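Local coordinates for glycosyl transferase family 8 (Streptococcus pneumoniae, PDB 5GVV), which transfers galactose from UDP-galactose to the terminal glucose of the already glycosylated serine-rich repeat protein PsrP, in the third step of its glycosylation, at residues A7-Q19 and T98-I110. Residues are numbered along the deposited sequence; the frame is centred on the assembly and turned at random.
Sequences AVVFAGDYAYIRQ and TEDKVLYLDSDLI. With MN (manganese (II) ion), chain C; UDP (uridine-5'-diphosphate), chain D.
Between Ala-11 and Leu-105 a water replaces the direct backbone bond. It accepts from Ala-11 N and donates to Leu-105 O, 2.6 Å away, and to O2' of UDP. The parallel strands 7-11 and 101-105 separate here, and the nucleotide binds at their C-terminal ends. Ser-107 serves the ribose twice: its N donates to O3' and its OG to O2', each at 3.0 Å. OG sits between the backbone N and the carbonyl carbon (chi1 55°), which brings it in plane to the edge of the Tyr-16 ring, 3.0 Å from CE2. One face of this ring lies against the uracil, whose N3 donates to Asp-13 OD1 at 2.7 Å. Asp-106 through OD2 and Asp-108 through both carboxylate oxygens bind manganese, which also holds both phosphates. This is the DxD motif of GT-A glycosyltransferases. Tyr-104 OH donates to Asp-106 OD1 at 2.7 Å, leaving OD2 for the metal. Further back, Val-9 bonds Leu-103 O through its N and Leu-105 N through its O. Phe-10 lies alongside Leu-105, CZ 3.7 Å from CD1. His-227 completes the protein ligands of the metal. Strand 34-40 pairs with the other edge of 7-11, and helix 17-30 packs on Val-8 and Phe-10.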
# COMPACT_ATOMS: atom_id res chain seq x y z
N ALA A 7 -3.93 2.58 25.46
CA ALA A 7 -3.30 1.46 24.75
C ALA A 7 -4.21 0.77 23.74
O ALA A 7 -5.34 0.37 24.06
CB ALA A 7 -2.76 0.45 25.75
N VAL A 8 -3.71 0.63 22.51
CA VAL A 8 -4.47 0.03 21.41
C VAL A 8 -3.56 -0.93 20.65
O VAL A 8 -2.38 -0.63 20.43
CB VAL A 8 -4.97 1.12 20.43
CG1 VAL A 8 -5.71 0.49 19.25
CG2 VAL A 8 -5.87 2.11 21.15
N VAL A 9 -4.08 -2.09 20.25
CA VAL A 9 -3.25 -3.06 19.53
C VAL A 9 -3.88 -3.51 18.21
O VAL A 9 -5.06 -3.85 18.15
CB VAL A 9 -2.85 -4.27 20.43
CG1 VAL A 9 -4.08 -4.93 21.04
CG2 VAL A 9 -2.03 -5.27 19.65
N PHE A 10 -3.08 -3.45 17.14
CA PHE A 10 -3.47 -4.02 15.85
C PHE A 10 -2.57 -5.21 15.56
O PHE A 10 -1.53 -5.38 16.20
CB PHE A 10 -3.30 -3.00 14.71
CG PHE A 10 -4.22 -1.81 14.78
CD1 PHE A 10 -3.88 -0.70 15.55
CD2 PHE A 10 -5.41 -1.79 14.06
CE1 PHE A 10 -4.72 0.40 15.61
CE2 PHE A 10 -6.25 -0.68 14.11
CZ PHE A 10 -5.90 0.41 14.89
N ALA A 11 -2.96 -6.02 14.57
CA ALA A 11 -2.15 -7.17 14.16
C ALA A 11 -2.30 -7.38 12.66
O ALA A 11 -3.41 -7.51 12.15
CB ALA A 11 -2.60 -8.42 14.90
N GLY A 12 -1.18 -7.40 11.94
CA GLY A 12 -1.26 -7.57 10.50
C GLY A 12 0.09 -7.67 9.82
O GLY A 12 1.11 -7.23 10.36
N ASP A 13 0.09 -8.25 8.62
CA ASP A 13 1.32 -8.38 7.84
C ASP A 13 1.50 -7.21 6.88
O ASP A 13 0.58 -6.40 6.71
CB ASP A 13 1.34 -9.71 7.08
CG ASP A 13 0.19 -9.83 6.08
OD1 ASP A 13 -0.92 -9.33 6.37
OD2 ASP A 13 0.40 -10.43 5.01
N TYR A 14 2.67 -7.13 6.26
CA TYR A 14 3.03 -6.06 5.33
C TYR A 14 2.07 -6.02 4.14
O TYR A 14 1.80 -4.95 3.59
CB TYR A 14 4.46 -6.30 4.84
CG TYR A 14 5.11 -5.16 4.07
CD1 TYR A 14 4.68 -3.84 4.21
CD2 TYR A 14 6.17 -5.41 3.21
CE1 TYR A 14 5.29 -2.81 3.49
CE2 TYR A 14 6.78 -4.39 2.50
CZ TYR A 14 6.34 -3.10 2.65
OH TYR A 14 6.98 -2.10 1.93
N ALA A 15 1.56 -7.17 3.73
CA ALA A 15 0.66 -7.24 2.59
C ALA A 15 -0.64 -6.52 2.89
O ALA A 15 -1.37 -6.12 1.99
CB ALA A 15 0.40 -8.68 2.19
N TYR A 16 -0.94 -6.37 4.18
CA TYR A 16 -2.15 -5.71 4.64
C TYR A 16 -1.84 -4.28 5.10
O TYR A 16 -2.67 -3.64 5.75
CB TYR A 16 -2.74 -6.51 5.81
CG TYR A 16 -4.23 -6.74 5.78
CD1 TYR A 16 -4.82 -7.53 4.80
CD2 TYR A 16 -5.06 -6.21 6.77
CE1 TYR A 16 -6.19 -7.76 4.79
CE2 TYR A 16 -6.43 -6.43 6.76
CZ TYR A 16 -6.99 -7.21 5.77
OH TYR A 16 -8.35 -7.44 5.77
N ILE A 17 -0.67 -3.76 4.75
CA ILE A 17 -0.25 -2.45 5.25
C ILE A 17 -1.21 -1.31 4.89
O ILE A 17 -1.39 -0.38 5.70
CB ILE A 17 1.21 -2.10 4.83
CG1 ILE A 17 1.76 -0.96 5.68
CG2 ILE A 17 1.28 -1.77 3.34
CD1 ILE A 17 2.00 -1.34 7.14
N ARG A 18 -1.85 -1.38 3.72
CA ARG A 18 -2.78 -0.32 3.29
C ARG A 18 -4.03 -0.30 4.17
O ARG A 18 -4.61 0.76 4.41
CB ARG A 18 -3.18 -0.49 1.82
CG ARG A 18 -2.11 -0.05 0.82
CD ARG A 18 -2.58 -0.20 -0.63
NE ARG A 18 -3.65 0.75 -0.96
CZ ARG A 18 -4.89 0.38 -1.28
NH1 ARG A 18 -5.21 -0.90 -1.31
NH2 ARG A 18 -5.80 1.30 -1.57
N GLN A 19 -4.43 -1.48 4.66
CA GLN A 19 -5.59 -1.59 5.54
C GLN A 19 -5.21 -1.21 6.97
O GLN A 19 -5.95 -0.48 7.64
CB GLN A 19 -6.14 -3.02 5.51
CG GLN A 19 -6.78 -3.44 4.17
CD GLN A 19 -5.78 -3.53 3.02
OE1 GLN A 19 -4.69 -4.08 3.18
NE2 GLN A 19 -6.14 -2.97 1.88
N THR A 98 2.06 -3.96 28.04
CA THR A 98 2.42 -3.82 29.45
C THR A 98 1.29 -3.22 30.27
O THR A 98 1.31 -3.26 31.50
CB THR A 98 3.67 -2.93 29.62
OG1 THR A 98 3.37 -1.59 29.21
CG2 THR A 98 4.82 -3.46 28.78
N GLU A 99 0.29 -2.67 29.58
CA GLU A 99 -0.85 -2.07 30.27
C GLU A 99 -1.84 -3.14 30.74
O GLU A 99 -1.94 -4.21 30.14
CB GLU A 99 -1.56 -1.05 29.37
CG GLU A 99 -0.77 0.25 29.15
CD GLU A 99 0.39 0.10 28.19
OE1 GLU A 99 0.45 -0.91 27.45
OE2 GLU A 99 1.25 1.00 28.16
N ASP A 100 -2.56 -2.85 31.82
CA ASP A 100 -3.51 -3.81 32.37
C ASP A 100 -4.76 -3.92 31.49
O ASP A 100 -5.44 -4.95 31.48
CB ASP A 100 -3.88 -3.44 33.81
CG ASP A 100 -2.68 -3.46 34.75
OD1 ASP A 100 -1.70 -4.19 34.47
OD2 ASP A 100 -2.71 -2.72 35.76
N LYS A 101 -5.06 -2.85 30.74
CA LYS A 101 -6.18 -2.87 29.79
C LYS A 101 -5.75 -2.35 28.42
O LYS A 101 -4.96 -1.40 28.32
CB LYS A 101 -7.37 -2.07 30.33
CG LYS A 101 -8.56 -2.01 29.37
CD LYS A 101 -9.84 -1.52 30.04
CE LYS A 101 -9.68 -0.12 30.62
NZ LYS A 101 -11.01 0.47 31.00
N VAL A 102 -6.27 -2.98 27.37
CA VAL A 102 -5.92 -2.60 26.00
C VAL A 102 -7.07 -2.89 25.04
O VAL A 102 -7.85 -3.84 25.24
CB VAL A 102 -4.61 -3.30 25.55
CG1 VAL A 102 -4.76 -4.81 25.59
CG2 VAL A 102 -4.17 -2.83 24.16
N LEU A 103 -7.21 -2.06 24.01
CA LEU A 103 -8.23 -2.28 22.98
C LEU A 103 -7.62 -2.90 21.73
O LEU A 103 -6.82 -2.26 21.04
CB LEU A 103 -8.89 -0.96 22.60
CG LEU A 103 -9.90 -1.02 21.45
CD1 LEU A 103 -11.10 -1.88 21.85
CD2 LEU A 103 -10.35 0.37 21.04
N TYR A 104 -7.97 -4.16 21.44
CA TYR A 104 -7.57 -4.76 20.17
C TYR A 104 -8.51 -4.35 19.04
O TYR A 104 -9.73 -4.30 19.23
CB TYR A 104 -7.51 -6.30 20.25
CG TYR A 104 -7.42 -6.91 18.88
CD1 TYR A 104 -6.21 -6.97 18.20
CD2 TYR A 104 -8.56 -7.38 18.23
CE1 TYR A 104 -6.14 -7.51 16.92
CE2 TYR A 104 -8.50 -7.92 16.96
CZ TYR A 104 -7.28 -7.97 16.30
OH TYR A 104 -7.22 -8.51 15.03
N LEU A 105 -7.95 -4.08 17.87
CA LEU A 105 -8.78 -3.78 16.70
C LEU A 105 -8.33 -4.56 15.47
O LEU A 105 -7.13 -4.65 15.19
CB LEU A 105 -8.76 -2.29 16.38
CG LEU A 105 -9.26 -1.30 17.43
CD1 LEU A 105 -8.96 0.13 17.01
CD2 LEU A 105 -10.75 -1.47 17.68
N ASP A 106 -9.29 -5.12 14.74
CA ASP A 106 -9.02 -5.63 13.40
C ASP A 106 -8.55 -4.45 12.54
O ASP A 106 -8.68 -3.30 12.94
CB ASP A 106 -10.29 -6.23 12.80
CG ASP A 106 -10.37 -7.75 12.95
OD1 ASP A 106 -9.59 -8.33 13.74
OD2 ASP A 106 -11.23 -8.36 12.28
N SER A 107 -8.03 -4.73 11.34
CA SER A 107 -7.56 -3.65 10.48
C SER A 107 -8.44 -3.47 9.24
O SER A 107 -8.15 -2.62 8.39
CB SER A 107 -6.12 -3.89 10.08
OG SER A 107 -6.00 -5.16 9.48
N ASP A 108 -9.49 -4.28 9.14
CA ASP A 108 -10.49 -4.09 8.10
C ASP A 108 -11.62 -3.25 8.69
O ASP A 108 -12.81 -3.55 8.50
CB ASP A 108 -11.03 -5.43 7.61
CG ASP A 108 -11.66 -6.26 8.72
OD1 ASP A 108 -11.26 -6.07 9.90
OD2 ASP A 108 -12.52 -7.11 8.43
N LEU A 109 -11.25 -2.20 9.41
CA LEU A 109 -12.25 -1.35 10.04
C LEU A 109 -11.86 0.12 10.03
O LEU A 109 -10.71 0.48 9.74
CB LEU A 109 -12.56 -1.82 11.47
CG LEU A 109 -11.46 -1.92 12.52
CD1 LEU A 109 -11.08 -0.55 13.06
CD2 LEU A 109 -11.90 -2.84 13.66
N ILE A 110 -12.84 0.95 10.37
CA ILE A 110 -12.69 2.40 10.37
C ILE A 110 -13.28 2.99 11.66
O ILE A 110 -14.43 2.69 12.00
CB ILE A 110 -13.45 3.03 9.20
CG1 ILE A 110 -12.83 2.61 7.86
CG2 ILE A 110 -13.48 4.54 9.32
CD1 ILE A 110 -11.51 3.30 7.54
MN MN C . -12.15 -7.88 10.49
N1 UDP D . -5.08 -10.06 8.36
C2 UDP D . -3.86 -9.71 7.82
N3 UDP D . -3.56 -9.99 6.50
C4 UDP D . -4.49 -10.63 5.71
C5 UDP D . -5.73 -10.98 6.25
C6 UDP D . -5.97 -10.79 7.61
O2 UDP D . -3.03 -9.14 8.53
O4 UDP D . -4.23 -10.88 4.53
C1' UDP D . -5.36 -9.73 9.78
C2' UDP D . -6.02 -8.36 9.86
O2' UDP D . -5.63 -7.70 11.04
C3' UDP D . -7.49 -8.68 9.95
C4' UDP D . -7.49 -10.01 10.70
O4' UDP D . -6.29 -10.66 10.32
O3' UDP D . -8.19 -7.67 10.64
C5' UDP D . -8.71 -10.87 10.39
O5' UDP D . -9.04 -10.70 9.03
PA UDP D . -10.51 -10.17 8.66
O1A UDP D . -10.66 -8.85 9.30
O2A UDP D . -10.69 -10.09 7.19
O3A UDP D . -11.53 -11.25 9.30
PB UDP D . -13.08 -10.92 9.62
O1B UDP D . -13.65 -11.97 10.49
O2B UDP D . -13.83 -10.90 8.35
O3B UDP D . -13.19 -9.60 10.29
O HOH W 1 -5.36 1.52 28.21
O HOH W 2 -5.56 -5.74 13.49